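Pirin-like protein YhaK (Escherichia coli, PDB 2VEC) is a monomeric cytoplasmic bicupin of the pirin family, probably redox-sensitive through a reactive cysteine, that lacks quercetin 2,3-dioxygenase activity. Local coordinates at residues I91-A96 against A108-E112. Numbering follows the deposited sequence.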
loop_
_atom_site.group_PDB
_atom_site.type_symbol
_atom_site.label_atom_id
_atom_site.label_comp_id
_atom_site.label_asym_id
_atom_site.label_seq_id
_atom_site.Cartn_x
_atom_site.Cartn_y
_atom_site.Cartn_z
ATOM N N ILE A 91 -0.276 -2.900 8.226
ATOM C CA ILE A 91 -1.036 -2.827 9.479
ATOM C C ILE A 91 -0.885 -1.449 10.099
ATOM O O ILE A 91 0.210 -1.038 10.464
ATOM C CB ILE A 91 -0.607 -3.866 10.504
ATOM C CG1 ILE A 91 -0.461 -5.259 9.859
ATOM C CG2 ILE A 91 -1.652 -3.914 11.649
ATOM C CD1 ILE A 91 -1.726 -5.771 9.173
ATOM N N LEU A 92 -2.013 -0.769 10.244
ATOM C CA LEU A 92 -2.084 0.567 10.826
ATOM C C LEU A 92 -2.403 0.562 12.311
ATOM O O LEU A 92 -1.954 1.456 13.027
ATOM C CB LEU A 92 -3.143 1.401 10.081
ATOM C CG LEU A 92 -2.798 1.517 8.587
ATOM C CD1 LEU A 92 -3.976 2.185 7.845
ATOM C CD2 LEU A 92 -1.498 2.321 8.372
ATOM N N ASP A 93 -3.202 -0.396 12.777
ATOM C CA ASP A 93 -3.555 -0.431 14.202
ATOM C C ASP A 93 -3.921 -1.843 14.496
ATOM O O ASP A 93 -4.557 -2.494 13.676
ATOM C CB ASP A 93 -4.731 0.544 14.561
ATOM C CG ASP A 93 -5.058 0.603 16.066
ATOM O OD1 ASP A 93 -4.152 0.763 16.941
ATOM O OD2 ASP A 93 -6.285 0.587 16.369
ATOM N N GLY A 94 -3.480 -2.318 15.658
ATOM C CA GLY A 94 -3.794 -3.664 16.114
ATOM C C GLY A 94 -2.863 -4.752 15.600
ATOM O O GLY A 94 -1.705 -4.499 15.295
ATOM N N GLU A 95 -3.394 -5.963 15.498
ATOM C CA GLU A 95 -2.609 -7.143 15.170
ATOM C C GLU A 95 -3.524 -8.166 14.538
ATOM O O GLU A 95 -4.699 -8.291 14.898
ATOM C CB GLU A 95 -1.929 -7.752 16.434
ATOM C CG GLU A 95 -2.763 -7.697 17.684
ATOM C CD GLU A 95 -2.195 -8.498 18.839
ATOM O OE1 GLU A 95 -1.120 -9.132 18.689
ATOM O OE2 GLU A 95 -2.850 -8.494 19.908
ATOM N N ALA A 96 -2.967 -8.931 13.614
ATOM C CA ALA A 96 -3.750 -9.858 12.835
ATOM C C ALA A 96 -2.937 -11.097 12.527
ATOM O O ALA A 96 -1.707 -11.038 12.467
ATOM C CB ALA A 96 -4.178 -9.188 11.539
ATOM N N ALA A 108 0.975 -10.208 11.963
ATOM C CA ALA A 108 1.494 -8.858 11.715
ATOM C C ALA A 108 0.848 -7.841 12.644
ATOM O O ALA A 108 -0.357 -7.808 12.727
ATOM C CB ALA A 108 1.261 -8.459 10.276
ATOM N N SER A 109 1.653 -7.038 13.336
ATOM C CA SER A 109 1.149 -5.931 14.180
ATOM C C SER A 109 1.311 -4.556 13.526
ATOM O O SER A 109 1.937 -4.410 12.479
ATOM C CB SER A 109 1.857 -5.897 15.527
ATOM O OG SER A 109 1.918 -7.173 16.133
ATOM N N ALA A 110 0.743 -3.542 14.168
ATOM C CA ALA A 110 0.852 -2.159 13.696
ATOM C C ALA A 110 2.320 -1.842 13.457
ATOM O O ALA A 110 3.185 -2.210 14.286
ATOM C CB ALA A 110 0.283 -1.219 14.754
ATOM N N GLY A 111 2.605 -1.176 12.346
ATOM C CA GLY A 111 3.969 -0.803 12.041
ATOM C C GLY A 111 4.698 -1.763 11.108
ATOM O O GLY A 111 5.860 -1.516 10.763
ATOM N N GLU A 112 4.029 -2.859 10.726
ATOM C CA GLU A 112 4.584 -3.840 9.820
ATOM C C GLU A 112 3.833 -3.844 8.509
ATOM O O GLU A 112 2.626 -3.571 8.491
ATOM C CB GLU A 112 4.497 -5.242 10.404
ATOM C CG GLU A 112 5.415 -5.472 11.631
ATOM C CD GLU A 112 5.289 -6.902 12.151
ATOM O OE1 GLU A 112 4.295 -7.200 12.873
ATOM O OE2 GLU A 112 6.147 -7.730 11.812
#
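I91 turns CG2 anti to its backbone N and CG1 anti to its carbonyl carbon (chi1 -46°), which lays both branches against 108-110. CG1 rests on A108 CB at 3.7 Å. CG2 lies 3.5 Å from A110 N, and CB packs against the S109 carbonyl. I91 also touches L135 and R137 of strand 135-143. Its backbone is gripped at both ends: I91 N gives a hydrogen bond to E112 O (3.0 Å), and I91 O accepts one from G111 N, tilted 27° from the carbonyl plane. A110 N donates a hydrogen bond to G94 O (2.9 Å), and A96 and A108 exchange two backbone bonds as an antiparallel hydrogen-bonded pair. E95 and S109 form the adjoining non-hydrogen-bonded pair. S109 N donates a hydrogen bond to E112 OE1 (2.7 Å), while OE2 makes a salt bridge with K155; each carboxylate oxygen has its own partner, which probably restrains the rotation of the group. S109 to E112 is a type II beta turn, closed by E112 N to S109 O. L92 and D93 form a classic beta bulge opposite T136. Two neighbouring strands thus bend together from one sheet into the other, as in the beta-barrel of a cupin domain, here the N-terminal one of a bicupin.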